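PDB 2I45: cupin type-2 domain-containing protein from Neisseria meningitidis, which is of unknown function but carries a cupin domain, the small beta-barrel fold shared by many metal-dependent enzymes and small-molecule-binding proteins. Local coordinates for residues 17-22 against 34-39; 50-55 against 69-74; 59-64 against 83-88. All blocks are in the same frame, centred on the assembly; numbering follows the deposited sequence.

In the fold
From the N terminus, helix 8-13 leads into the loop 17-22. The chain then forms the hairpin of strands 22-26 and 29-37, whose second strand comes back along 17-22. Contact 1 closes this first loop. It is complete before the other two begin. Contacts 2 and 3 then cross, their segments alternating as 50-55, 59-64, 69-74 and 83-88. Contact 2 ties strand 50-56 of the five-stranded sheet to the end of strand 68-71 in the three-stranded sheet. Contact 3 pairs strands 59-63 and 85-89 within that smaller sheet. Strand 59-63 lies between 68-71 and 85-89, so contacts 2 and 3 touch. Contact 1 reaches contact 3 where G38 and D39 pack on P87 and R88.

Contact 1 (17-22 against 34-39); sequences EYWQPE and VKLLGD
The indole of W19 has L36 over one face and backbone carbonyls at its edge. L36 CD1 sits 3.7 Å from the centroid of the six-membered ring of W19, close to the ring normal, in a CH-pi contact. The two side chains meet at about a right angle. L37 O and G38 O lie near the indole plane. W19 NE1 gives L37 O a weak hydrogen bond of 3.1 Å, bent to 127° at the hydrogen. W19 CG stands anti to the carbonyl carbon and beside the backbone N (chi1 -74°). This brings the ring back over strand 34-37, although the CB itself points away from it.

The Y18 ring takes L37 over one face, with L37 CB 4.1 Å from the ring centroid of Y18, a second CH-pi contact. The K35 side chain meets the ring through CB, and its extended chain then leads off to a weak hydrogen bond between K35 NZ and I15 O. Further along, P21 and V34 lie side by side and point the same way, with P21 CD 3.8 Å from V34 CG1.

Y40 meets the W19 ring from outside the two segments. This is surface packing of the loop after helix 8-13 against a strand of the larger sheet of the cupin domain.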
ATOM      1  N   GLU B  17      14.395  -8.978  12.947  1.00 53.48           N
ATOM      2  CA  GLU B  17      14.757 -10.291  12.335  1.00 53.40           C
ATOM      3  C   GLU B  17      14.590 -10.239  10.829  1.00 52.65           C
ATOM      4  O   GLU B  17      14.013  -9.296  10.318  1.00 53.52           O
ATOM      5  CB  GLU B  17      13.892 -11.443  12.894  1.00 53.96           C
ATOM      6  CG  GLU B  17      14.461 -12.140  14.136  1.00 55.01           C
ATOM      7  CD  GLU B  17      15.987 -12.283  14.097  1.00 60.37           C
ATOM      8  OE1 GLU B  17      16.572 -12.739  13.062  1.00 62.32           O
ATOM      9  OE2 GLU B  17      16.616 -11.931  15.120  1.00 61.97           O
ATOM     10  N   TYR B  18      15.042 -11.230  10.084  1.00 51.19           N
ATOM     11  CA  TYR B  18      15.185 -10.933   8.692  1.00 49.99           C
ATOM     12  C   TYR B  18      14.377 -11.551   7.648  1.00 50.91           C
ATOM     13  O   TYR B  18      14.226 -10.956   6.614  1.00 51.38           O
ATOM     14  CB  TYR B  18      16.616 -10.976   8.228  1.00 49.82           C
ATOM     15  CG  TYR B  18      17.146  -9.601   8.002  1.00 46.72           C
ATOM     16  CD1 TYR B  18      18.144  -9.081   8.821  1.00 47.39           C
ATOM     17  CD2 TYR B  18      16.633  -8.816   7.030  1.00 43.41           C
ATOM     18  CE1 TYR B  18      18.650  -7.818   8.647  1.00 46.69           C
ATOM     19  CE2 TYR B  18      17.141  -7.539   6.836  1.00 47.40           C
ATOM     20  CZ  TYR B  18      18.150  -7.063   7.650  1.00 46.47           C
ATOM     21  OH  TYR B  18      18.640  -5.827   7.475  1.00 47.20           O
ATOM     22  N   TRP B  19      13.917 -12.760   7.789  1.00 51.28           N
ATOM     23  CA  TRP B  19      12.988 -13.158   6.748  1.00 51.42           C
ATOM     24  C   TRP B  19      11.862 -13.608   7.584  1.00 52.66           C
ATOM     25  O   TRP B  19      11.377 -14.728   7.456  1.00 52.79           O
ATOM     26  CB  TRP B  19      13.586 -14.210   5.784  1.00 50.12           C
ATOM     27  CG  TRP B  19      14.600 -13.568   4.836  1.00 49.40           C
ATOM     28  CD1 TRP B  19      15.864 -13.040   5.174  1.00 48.94           C
ATOM     29  CD2 TRP B  19      14.435 -13.320   3.435  1.00 45.07           C
ATOM     30  NE1 TRP B  19      16.465 -12.496   4.051  1.00 48.55           N
ATOM     31  CE2 TRP B  19      15.626 -12.655   2.975  1.00 45.84           C
ATOM     32  CE3 TRP B  19      13.422 -13.586   2.533  1.00 43.52           C
ATOM     33  CZ2 TRP B  19      15.815 -12.276   1.651  1.00 46.29           C
ATOM     34  CZ3 TRP B  19      13.595 -13.185   1.209  1.00 48.12           C
ATOM     35  CH2 TRP B  19      14.791 -12.529   0.777  1.00 48.11           C
ATOM     36  N   GLN B  20      11.493 -12.720   8.516  1.00 53.83           N
ATOM     37  CA  GLN B  20      10.466 -13.053   9.508  1.00 54.22           C
ATOM     38  C   GLN B  20       9.266 -12.120   9.505  1.00 54.28           C
ATOM     39  O   GLN B  20       9.168 -11.191  10.282  1.00 54.16           O
ATOM     40  CB  GLN B  20      11.087 -13.329  10.860  1.00 53.80           C
ATOM     41  CG  GLN B  20      11.594 -14.730  10.845  1.00 55.10           C
ATOM     42  CD  GLN B  20      12.752 -14.975  11.786  1.00 59.88           C
ATOM     43  OE1 GLN B  20      13.635 -15.809  11.505  1.00 60.43           O
ATOM     44  NE2 GLN B  20      12.753 -14.280  12.922  1.00 62.02           N
ATOM     45  N   PRO B  21       8.320 -12.403   8.598  1.00 55.52           N
ATOM     46  CA  PRO B  21       7.186 -11.524   8.392  1.00 55.55           C
ATOM     47  C   PRO B  21       6.386 -11.456   9.656  1.00 55.73           C
ATOM     48  O   PRO B  21       6.184 -12.486  10.288  1.00 55.80           O
ATOM     49  CB  PRO B  21       6.369 -12.262   7.314  1.00 55.57           C
ATOM     50  CG  PRO B  21       6.763 -13.705   7.464  1.00 55.24           C
ATOM     51  CD  PRO B  21       8.228 -13.614   7.747  1.00 54.98           C
ATOM     52  N   GLU B  22       5.992 -10.255  10.048  1.00 56.12           N
ATOM     53  CA  GLU B  22       4.870 -10.077  10.934  1.00 57.23           C
ATOM     54  C   GLU B  22       3.656  -9.915  10.010  1.00 57.31           C
ATOM     55  O   GLU B  22       3.753  -9.285   8.954  1.00 58.82           O
ATOM     56  CB  GLU B  22       5.064  -8.841  11.813  1.00 57.22           C
ATOM     57  CG  GLU B  22       3.952  -8.626  12.874  1.00 59.51           C
ATOM     58  CD  GLU B  22       4.021  -7.309  13.703  1.00 59.62           C
ATOM     59  OE1 GLU B  22       4.593  -6.232  13.282  1.00 60.24           O
ATOM     60  OE2 GLU B  22       3.451  -7.396  14.820  1.00 63.70           O
ATOM     61  N   VAL B  34       8.020  -7.480   6.610  1.00 52.93           N
ATOM     62  CA  VAL B  34       9.173  -8.365   6.646  1.00 52.72           C
ATOM     63  C   VAL B  34      10.330  -7.558   6.224  1.00 52.52           C
ATOM     64  O   VAL B  34      10.161  -6.604   5.483  1.00 53.90           O
ATOM     65  CB  VAL B  34       9.153  -9.373   5.538  1.00 53.07           C
ATOM     66  CG1 VAL B  34       9.793 -10.666   6.011  1.00 50.64           C
ATOM     67  CG2 VAL B  34       7.786  -9.530   5.012  1.00 52.76           C
ATOM     68  N   LYS B  35      11.524  -7.963   6.624  1.00 51.92           N
ATOM     69  CA  LYS B  35      12.681  -7.252   6.166  1.00 50.93           C
ATOM     70  C   LYS B  35      13.474  -8.230   5.363  1.00 50.46           C
ATOM     71  O   LYS B  35      13.521  -9.344   5.725  1.00 50.19           O
ATOM     72  CB  LYS B  35      13.440  -6.704   7.348  1.00 50.41           C
ATOM     73  CG  LYS B  35      12.661  -5.598   8.071  1.00 52.50           C
ATOM     74  CD  LYS B  35      13.542  -4.804   9.111  1.00 51.22           C
ATOM     75  CE  LYS B  35      12.706  -3.792   9.868  1.00 50.07           C
ATOM     76  NZ  LYS B  35      13.476  -2.945  10.866  1.00 53.44           N
ATOM     77  N   LEU B  36      14.078  -7.775   4.258  1.00 51.50           N
ATOM     78  CA  LEU B  36      14.826  -8.551   3.258  1.00 50.92           C
ATOM     79  C   LEU B  36      16.286  -8.126   3.119  1.00 50.42           C
ATOM     80  O   LEU B  36      16.591  -6.905   3.083  1.00 50.92           O
ATOM     81  CB  LEU B  36      14.198  -8.284   1.906  1.00 51.53           C
ATOM     82  CG  LEU B  36      13.191  -9.314   1.441  1.00 54.79           C
ATOM     83  CD1 LEU B  36      12.327  -9.996   2.553  1.00 55.34           C
ATOM     84  CD2 LEU B  36      12.335  -8.699   0.389  1.00 54.56           C
ATOM     85  N   LEU B  37      17.168  -9.134   3.012  1.00 48.07           N
ATOM     86  CA  LEU B  37      18.589  -8.968   2.771  1.00 46.08           C
ATOM     87  C   LEU B  37      19.058 -10.196   1.960  1.00 46.21           C
ATOM     88  O   LEU B  37      18.505 -11.275   2.137  1.00 45.00           O
ATOM     89  CB  LEU B  37      19.322  -8.848   4.087  1.00 44.46           C
ATOM     90  CG  LEU B  37      20.784  -8.368   3.964  1.00 43.26           C
ATOM     91  CD1 LEU B  37      20.932  -7.119   3.134  1.00 40.35           C
ATOM     92  CD2 LEU B  37      21.414  -8.099   5.312  1.00 38.71           C
ATOM     93  N   GLY B  38      20.030 -10.021   1.056  1.00 46.46           N
ATOM     94  CA  GLY B  38      20.403 -11.072   0.064  1.00 46.89           C
ATOM     95  C   GLY B  38      19.175 -11.713  -0.569  1.00 47.50           C
ATOM     96  O   GLY B  38      18.262 -11.001  -0.922  1.00 47.60           O
ATOM     97  N   ASP B  39      19.114 -13.048  -0.670  1.00 47.98           N
ATOM     98  CA  ASP B  39      17.866 -13.725  -1.028  1.00 48.02           C
ATOM     99  C   ASP B  39      17.756 -15.123  -0.489  1.00 48.39           C
ATOM    100  O   ASP B  39      18.695 -15.662   0.106  1.00 47.94           O
ATOM    101  CB  ASP B  39      17.735 -13.841  -2.539  1.00 49.05           C
ATOM    102  CG  ASP B  39      18.939 -14.566  -3.161  1.00 51.07           C
ATOM    103  OD1 ASP B  39      20.004 -13.890  -3.350  1.00 53.29           O
ATOM    104  OD2 ASP B  39      18.819 -15.779  -3.435  1.00 45.98           O
TER

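Contact 2 (50-55 against 69-74); sequences KVLFAV and MTIREG
A54 and I71 turn their side chains toward each other and meet through methyl groups. A54 CB lies 3.7 Å from I71 CG2. The other branch of I71 goes elsewhere. Its CG1 is anti to the carbonyl carbon (chi1 -48°) and the chain is extended beyond it, which carries CD1 along to L52. There I71 CD1 comes to 4.2 Å from L52 CB. One isoleucine thus covers two residues of strand 50-55 that face the same way. M59 packs on both L52 and I71, while L95 and L97 also cover L52, so this side belongs to the buried interior.

F53 leaves its strand in the other direction, but its ring swings back at the far end. F53 CE1 reaches G74 C at 3.7 Å, and the G74 peptide lies at the ring edge, near its plane, rather than over a face. The F53 ring also meets the ring of F53 of the second subunit, with the planes at about 55°.

The backbone joins the two segments between these groups. G74 N donates to A54 O at 2.8 Å, with an angle of 153° at the hydrogen and the donor in the carbonyl plane. E73 CA makes a CA-H...O contact with A54 O at 3.4 Å, which adds a weaker contact to the hydrogen bond. A54 is the centre of an inverse gamma turn. The E73 side chain passes V55 O with its CG, and its OE2 accepts a hydrogen bond from G57 N.

The chain thus passes from strand 68-71 of one sheet to strand 75-79 of the other, beside strand 50-56. Apolar side chains between two antiparallel sheets are characteristic of the cupin beta-barrel.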
ATOM      1  N   LYS B  50      -0.173 -10.174  -4.889  1.00 49.58           N
ATOM      2  CA  LYS B  50       0.414  -9.442  -3.759  1.00 50.25           C
ATOM      3  C   LYS B  50       0.910  -8.086  -4.229  1.00 48.50           C
ATOM      4  O   LYS B  50       1.474  -7.964  -5.328  1.00 47.87           O
ATOM      5  CB  LYS B  50       1.562 -10.247  -3.107  1.00 49.67           C
ATOM      6  CG  LYS B  50       1.146 -11.654  -2.496  1.00 53.61           C
ATOM      7  CD  LYS B  50       2.268 -12.812  -2.729  1.00 55.02           C
ATOM      8  CE  LYS B  50       1.898 -13.827  -3.964  1.00 59.45           C
ATOM      9  NZ  LYS B  50       2.653 -15.128  -4.022  1.00 53.73           N
ATOM     10  N   VAL B  51       0.690  -7.046  -3.426  1.00 47.38           N
ATOM     11  CA  VAL B  51       1.170  -5.748  -3.800  1.00 45.37           C
ATOM     12  C   VAL B  51       2.360  -5.662  -2.910  1.00 46.13           C
ATOM     13  O   VAL B  51       2.303  -6.239  -1.852  1.00 46.84           O
ATOM     14  CB  VAL B  51       0.188  -4.660  -3.455  1.00 46.25           C
ATOM     15  CG1 VAL B  51       0.848  -3.293  -3.683  1.00 44.35           C
ATOM     16  CG2 VAL B  51      -1.170  -4.829  -4.279  1.00 43.82           C
ATOM     17  N   LEU B  52       3.441  -4.989  -3.337  1.00 45.64           N
ATOM     18  CA  LEU B  52       4.671  -4.923  -2.582  1.00 45.08           C
ATOM     19  C   LEU B  52       5.019  -3.489  -2.462  1.00 46.46           C
ATOM     20  O   LEU B  52       5.012  -2.754  -3.453  1.00 46.10           O
ATOM     21  CB  LEU B  52       5.849  -5.590  -3.314  1.00 45.98           C
ATOM     22  CG  LEU B  52       6.056  -7.046  -3.846  1.00 44.87           C
ATOM     23  CD1 LEU B  52       7.433  -7.647  -3.393  1.00 37.65           C
ATOM     24  CD2 LEU B  52       4.937  -7.960  -3.494  1.00 40.51           C
ATOM     25  N   PHE B  53       5.348  -3.037  -1.262  1.00 46.74           N
ATOM     26  CA  PHE B  53       5.625  -1.653  -1.177  1.00 46.75           C
ATOM     27  C   PHE B  53       6.938  -1.471  -0.417  1.00 47.79           C
ATOM     28  O   PHE B  53       7.116  -1.996   0.674  1.00 48.88           O
ATOM     29  CB  PHE B  53       4.403  -0.885  -0.638  1.00 45.87           C
ATOM     30  CG  PHE B  53       4.719   0.525  -0.168  1.00 44.87           C
ATOM     31  CD1 PHE B  53       5.322   1.439  -1.012  1.00 45.10           C
ATOM     32  CD2 PHE B  53       4.385   0.930   1.121  1.00 44.10           C
ATOM     33  CE1 PHE B  53       5.629   2.768  -0.602  1.00 42.61           C
ATOM     34  CE2 PHE B  53       4.682   2.211   1.562  1.00 45.58           C
ATOM     35  CZ  PHE B  53       5.330   3.158   0.684  1.00 41.62           C
ATOM     36  N   ALA B  54       7.876  -0.755  -1.023  1.00 47.71           N
ATOM     37  CA  ALA B  54       9.205  -0.731  -0.472  1.00 46.68           C
ATOM     38  C   ALA B  54       9.190   0.413   0.416  1.00 46.16           C
ATOM     39  O   ALA B  54       9.497   1.591  -0.020  1.00 47.27           O
ATOM     40  CB  ALA B  54      10.223  -0.527  -1.524  1.00 47.67           C
ATOM     41  N   VAL B  55       8.821   0.093   1.655  1.00 44.49           N
ATOM     42  CA  VAL B  55       8.710   1.121   2.704  1.00 44.53           C
ATOM     43  C   VAL B  55      10.042   1.791   2.931  1.00 44.65           C
ATOM     44  O   VAL B  55      10.121   2.987   2.868  1.00 43.37           O
ATOM     45  CB  VAL B  55       8.167   0.636   4.062  1.00 43.67           C
ATOM     46  CG1 VAL B  55       8.055   1.798   4.984  1.00 40.84           C
ATOM     47  CG2 VAL B  55       6.788  -0.060   3.903  1.00 45.93           C
HETATM   48  N   MSE B  69      12.958  -6.775 -11.885  1.00 55.63           N
HETATM   49  CA  MSE B  69      12.185  -5.577 -11.537  1.00 56.58           C
HETATM   50  C   MSE B  69      12.739  -4.917 -10.286  1.00 53.56           C
HETATM   51  O   MSE B  69      12.744  -5.521  -9.219  1.00 53.64           O
HETATM   52  CB  MSE B  69      10.759  -5.997 -11.246  1.00 55.89           C
HETATM   53  CG  MSE B  69       9.814  -4.886 -10.944  1.00 58.95           C
HETATM   54 SE   MSE B  69       8.042  -5.604 -10.395  1.00 66.37          SE
HETATM   55  CE  MSE B  69       7.067  -5.896 -12.083  1.00 65.05           C
ATOM     56  N   THR B  70      13.191  -3.682 -10.419  1.00 50.98           N
ATOM     57  CA  THR B  70      13.629  -2.888  -9.290  1.00 48.72           C
ATOM     58  C   THR B  70      12.434  -2.188  -8.586  1.00 46.69           C
ATOM     59  O   THR B  70      11.608  -1.555  -9.227  1.00 45.00           O
ATOM     60  CB  THR B  70      14.665  -1.844  -9.771  1.00 49.18           C
ATOM     61  OG1 THR B  70      15.687  -2.521 -10.516  1.00 49.94           O
ATOM     62  CG2 THR B  70      15.297  -1.110  -8.602  1.00 50.28           C
ATOM     63  N   ILE B  71      12.338  -2.359  -7.266  1.00 45.18           N
ATOM     64  CA  ILE B  71      11.401  -1.621  -6.425  1.00 43.95           C
ATOM     65  C   ILE B  71      12.203  -0.779  -5.426  1.00 44.21           C
ATOM     66  O   ILE B  71      12.792  -1.354  -4.485  1.00 42.65           O
ATOM     67  CB  ILE B  71      10.454  -2.566  -5.679  1.00 43.41           C
ATOM     68  CG1 ILE B  71       9.859  -3.588  -6.646  1.00 41.82           C
ATOM     69  CG2 ILE B  71       9.362  -1.734  -4.962  1.00 42.70           C
ATOM     70  CD1 ILE B  71       8.900  -4.599  -6.006  1.00 44.19           C
ATOM     71  N   ARG B  72      12.274   0.550  -5.639  1.00 44.91           N
ATOM     72  CA  ARG B  72      13.156   1.400  -4.790  1.00 47.21           C
ATOM     73  C   ARG B  72      12.320   1.929  -3.692  1.00 46.23           C
ATOM     74  O   ARG B  72      11.128   1.945  -3.827  1.00 46.74           O
ATOM     75  CB  ARG B  72      13.858   2.555  -5.525  1.00 46.73           C
ATOM     76  CG  ARG B  72      14.295   2.219  -6.931  1.00 50.77           C
ATOM     77  CD  ARG B  72      15.052   3.355  -7.654  1.00 51.59           C
ATOM     78  NE  ARG B  72      16.094   2.660  -8.417  1.00 62.18           N
ATOM     79  CZ  ARG B  72      16.040   2.307  -9.712  1.00 63.00           C
ATOM     80  NH1 ARG B  72      15.009   2.657 -10.489  1.00 62.14           N
ATOM     81  NH2 ARG B  72      17.055   1.609 -10.233  1.00 61.16           N
ATOM     82  N   GLU B  73      12.936   2.323  -2.579  1.00 47.33           N
ATOM     83  CA  GLU B  73      12.219   3.043  -1.526  1.00 48.07           C
ATOM     84  C   GLU B  73      11.164   3.939  -2.115  1.00 48.44           C
ATOM     85  O   GLU B  73      11.470   4.865  -2.844  1.00 48.37           O
ATOM     86  CB  GLU B  73      13.143   3.900  -0.691  1.00 47.40           C
ATOM     87  CG  GLU B  73      12.398   4.553   0.426  1.00 49.56           C
ATOM     88  CD  GLU B  73      13.290   5.000   1.545  1.00 54.33           C
ATOM     89  OE1 GLU B  73      13.553   6.238   1.679  1.00 55.20           O
ATOM     90  OE2 GLU B  73      13.731   4.097   2.296  1.00 58.03           O
ATOM     91  N   GLY B  74       9.911   3.630  -1.831  1.00 49.93           N
ATOM     92  CA  GLY B  74       8.839   4.596  -2.115  1.00 50.58           C
ATOM     93  C   GLY B  74       7.947   4.066  -3.221  1.00 51.43           C
ATOM     94  O   GLY B  74       7.065   4.797  -3.664  1.00 52.43           O
TER

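Contact 3 (59-64 against 83-88)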
HETATM    1  N   MSE B  59      14.857  -2.912  -3.270  1.00 45.43           N
HETATM    2  CA  MSE B  59      14.860  -4.334  -3.466  1.00 47.02           C
HETATM    3  C   MSE B  59      14.655  -4.616  -4.971  1.00 44.61           C
HETATM    4  O   MSE B  59      14.455  -3.700  -5.774  1.00 43.82           O
HETATM    5  CB  MSE B  59      13.850  -5.032  -2.530  1.00 44.64           C
HETATM    6  CG  MSE B  59      12.467  -4.584  -2.677  1.00 48.22           C
HETATM    7 SE   MSE B  59      11.056  -5.835  -2.000  1.00 60.50          SE
HETATM    8  CE  MSE B  59      11.404  -7.298  -3.196  1.00 55.41           C
ATOM      9  N   ALA B  60      14.802  -5.865  -5.374  1.00 44.40           N
ATOM     10  CA  ALA B  60      14.412  -6.291  -6.734  1.00 43.85           C
ATOM     11  C   ALA B  60      13.615  -7.593  -6.715  1.00 43.39           C
ATOM     12  O   ALA B  60      13.569  -8.281  -5.694  1.00 42.95           O
ATOM     13  CB  ALA B  60      15.625  -6.450  -7.646  1.00 41.82           C
ATOM     14  N   VAL B  61      13.021  -7.937  -7.848  1.00 43.30           N
ATOM     15  CA  VAL B  61      12.371  -9.219  -7.970  1.00 43.51           C
ATOM     16  C   VAL B  61      12.715  -9.747  -9.331  1.00 44.27           C
ATOM     17  O   VAL B  61      12.409  -9.100 -10.343  1.00 45.44           O
ATOM     18  CB  VAL B  61      10.857  -9.124  -7.844  1.00 43.53           C
ATOM     19  CG1 VAL B  61      10.240 -10.558  -7.931  1.00 45.55           C
ATOM     20  CG2 VAL B  61      10.475  -8.474  -6.546  1.00 39.13           C
ATOM     21  N   ASP B  62      13.418 -10.875  -9.359  1.00 44.06           N
ATOM     22  CA  ASP B  62      13.587 -11.673 -10.584  1.00 44.36           C
ATOM     23  C   ASP B  62      12.336 -12.508 -10.886  1.00 43.39           C
ATOM     24  O   ASP B  62      11.753 -13.095  -9.967  1.00 42.13           O
ATOM     25  CB  ASP B  62      14.759 -12.599 -10.382  1.00 44.10           C
ATOM     26  CG  ASP B  62      16.043 -11.840 -10.142  1.00 48.20           C
ATOM     27  OD1 ASP B  62      16.163 -10.716 -10.698  1.00 51.79           O
ATOM     28  OD2 ASP B  62      16.942 -12.365  -9.417  1.00 50.28           O
ATOM     29  N   PHE B  63      11.941 -12.554 -12.157  1.00 43.56           N
ATOM     30  CA  PHE B  63      10.939 -13.533 -12.620  1.00 45.21           C
ATOM     31  C   PHE B  63      11.426 -14.718 -13.513  1.00 46.21           C
ATOM     32  O   PHE B  63      12.496 -14.649 -14.149  1.00 45.37           O
ATOM     33  CB  PHE B  63       9.836 -12.830 -13.360  1.00 45.43           C
ATOM     34  CG  PHE B  63       9.155 -11.781 -12.554  1.00 46.09           C
ATOM     35  CD1 PHE B  63       8.031 -12.082 -11.821  1.00 46.93           C
ATOM     36  CD2 PHE B  63       9.632 -10.472 -12.546  1.00 45.89           C
ATOM     37  CE1 PHE B  63       7.353 -11.065 -11.075  1.00 49.37           C
ATOM     38  CE2 PHE B  63       8.989  -9.468 -11.786  1.00 45.59           C
ATOM     39  CZ  PHE B  63       7.848  -9.776 -11.053  1.00 46.26           C
ATOM     40  N   ALA B  64      10.570 -15.749 -13.598  1.00 46.62           N
ATOM     41  CA  ALA B  64      10.869 -17.021 -14.267  1.00 46.89           C
ATOM     42  C   ALA B  64      11.018 -16.837 -15.758  1.00 46.91           C
ATOM     43  O   ALA B  64      11.647 -17.632 -16.445  1.00 47.26           O
ATOM     44  CB  ALA B  64       9.800 -18.105 -13.949  1.00 46.94           C
ATOM     45  N   VAL B  83       3.423 -17.072 -10.486  1.00 49.15           N
ATOM     46  CA  VAL B  83       4.519 -16.569 -11.200  1.00 48.62           C
ATOM     47  C   VAL B  83       5.596 -16.871 -10.179  1.00 48.92           C
ATOM     48  O   VAL B  83       5.566 -16.355  -9.065  1.00 50.33           O
ATOM     49  CB  VAL B  83       4.234 -15.081 -11.432  1.00 48.19           C
ATOM     50  CG1 VAL B  83       5.468 -14.174 -11.155  1.00 50.31           C
ATOM     51  CG2 VAL B  83       3.659 -14.887 -12.823  1.00 48.60           C
ATOM     52  N   SER B  84       6.525 -17.741 -10.517  1.00 49.31           N
ATOM     53  CA  SER B  84       7.671 -17.976  -9.670  1.00 48.71           C
ATOM     54  C   SER B  84       8.616 -16.783  -9.766  1.00 48.64           C
ATOM     55  O   SER B  84       8.897 -16.329 -10.862  1.00 48.98           O
ATOM     56  CB  SER B  84       8.330 -19.255 -10.129  1.00 49.70           C
ATOM     57  OG  SER B  84       9.757 -19.171 -10.206  1.00 51.73           O
ATOM     58  N   HIS B  85       9.079 -16.269  -8.620  1.00 47.28           N
ATOM     59  CA  HIS B  85       9.896 -15.104  -8.586  1.00 46.34           C
ATOM     60  C   HIS B  85      10.842 -15.225  -7.439  1.00 46.61           C
ATOM     61  O   HIS B  85      10.662 -16.012  -6.505  1.00 46.24           O
ATOM     62  CB  HIS B  85       9.056 -13.870  -8.333  1.00 47.17           C
ATOM     63  CG  HIS B  85       8.221 -13.963  -7.089  1.00 48.41           C
ATOM     64  ND1 HIS B  85       7.088 -14.756  -7.012  1.00 51.83           N
ATOM     65  CD2 HIS B  85       8.363 -13.393  -5.867  1.00 44.43           C
ATOM     66  CE1 HIS B  85       6.565 -14.656  -5.799  1.00 46.58           C
ATOM     67  NE2 HIS B  85       7.327 -13.847  -5.089  1.00 41.04           N
ATOM     68  N   ARG B  86      11.865 -14.400  -7.515  1.00 46.50           N
ATOM     69  CA  ARG B  86      12.930 -14.442  -6.561  1.00 46.63           C
ATOM     70  C   ARG B  86      13.101 -13.050  -5.959  1.00 46.92           C
ATOM     71  O   ARG B  86      13.774 -12.205  -6.522  1.00 47.91           O
ATOM     72  CB  ARG B  86      14.229 -14.982  -7.169  1.00 46.35           C
ATOM     73  CG  ARG B  86      15.485 -14.513  -6.404  1.00 47.21           C
ATOM     74  CD  ARG B  86      16.815 -15.120  -6.872  1.00 45.14           C
ATOM     75  NE  ARG B  86      17.138 -14.772  -8.248  1.00 39.52           N
ATOM     76  CZ  ARG B  86      17.861 -15.564  -9.035  1.00 42.37           C
ATOM     77  NH1 ARG B  86      18.375 -16.730  -8.568  1.00 37.70           N
ATOM     78  NH2 ARG B  86      18.054 -15.217 -10.299  1.00 36.91           N
ATOM     79  N   PRO B  87      12.471 -12.812  -4.811  1.00 46.38           N
ATOM     80  CA  PRO B  87      12.545 -11.532  -4.117  1.00 46.37           C
ATOM     81  C   PRO B  87      13.908 -11.362  -3.520  1.00 46.54           C
ATOM     82  O   PRO B  87      14.452 -12.339  -3.093  1.00 47.65           O
ATOM     83  CB  PRO B  87      11.546 -11.706  -2.976  1.00 46.19           C
ATOM     84  CG  PRO B  87      11.274 -13.167  -2.839  1.00 45.62           C
ATOM     85  CD  PRO B  87      11.625 -13.814  -4.135  1.00 46.40           C
ATOM     86  N   ARG B  88      14.429 -10.150  -3.380  1.00 46.52           N
ATOM     87  CA  ARG B  88      15.817 -10.039  -2.998  1.00 46.34           C
ATOM     88  C   ARG B  88      16.292  -8.572  -2.759  1.00 46.30           C
ATOM     89  O   ARG B  88      15.680  -7.634  -3.290  1.00 47.80           O
ATOM     90  CB  ARG B  88      16.517 -10.677  -4.141  1.00 47.24           C
ATOM     91  CG  ARG B  88      17.932 -10.329  -4.318  1.00 50.92           C
ATOM     92  CD  ARG B  88      18.166  -9.409  -5.491  1.00 51.59           C
ATOM     93  NE  ARG B  88      17.786  -9.854  -6.831  1.00 48.21           N
ATOM     94  CZ  ARG B  88      18.108  -9.107  -7.894  1.00 47.08           C
ATOM     95  NH1 ARG B  88      17.702  -9.420  -9.103  1.00 45.99           N
ATOM     96  NH2 ARG B  88      18.811  -7.984  -7.725  1.00 41.56           N
TER
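Two antiparallel strands, 59-63 and 85-88, pair here in the three-stranded sheet of the cupin domain, at 164° between their directions. A60 with R88 and D62 with R86 are hydrogen-bonded pairs. V61 with P87 and F63 with H85 are non-hydrogen-bonded pairs. A60 N donates to R88 O at 2.9 Å, and R86 N to D62 O at 2.8 Å.

The face bearing A60, D62, R86 and R88 carries a salt-bridge network. D62 OD2 takes R86 NE at 2.7 Å on its anti lone pair, in the guanidinium plane. R88 NH1 meets the same oxygen on the syn side, somewhat out of the carboxylate plane, and bridges to D62 OD1 at 2.6 Å, where the hydrogen bond is weak by its angle. The carboxylate stands nearly perpendicular to the R86 guanidinium, at 85°. The R88 chain bends at chi2 and chi3, which lays its guanidinium over A60, with A60 CB 3.5 Å from R88 NH2. Two positive groups on one carboxylate would probably favour its ionised form.

On the other face V61 CG1 packs 3.5 Å from H85 CB. V83 CG1 comes to the F63 ring at its edge, 3.4 Å from F63 CD1. H85 ND1 donates a hydrogen bond to V83 O at 3.0 Å, which fixes the turn of the imidazole.

Strand 68-71 borders 59-63 on its other side, and S68 OG and D62 OD1 share a weak hydrogen bond. M59 reaches C93 and L95 of strand 92-99 in the larger sheet.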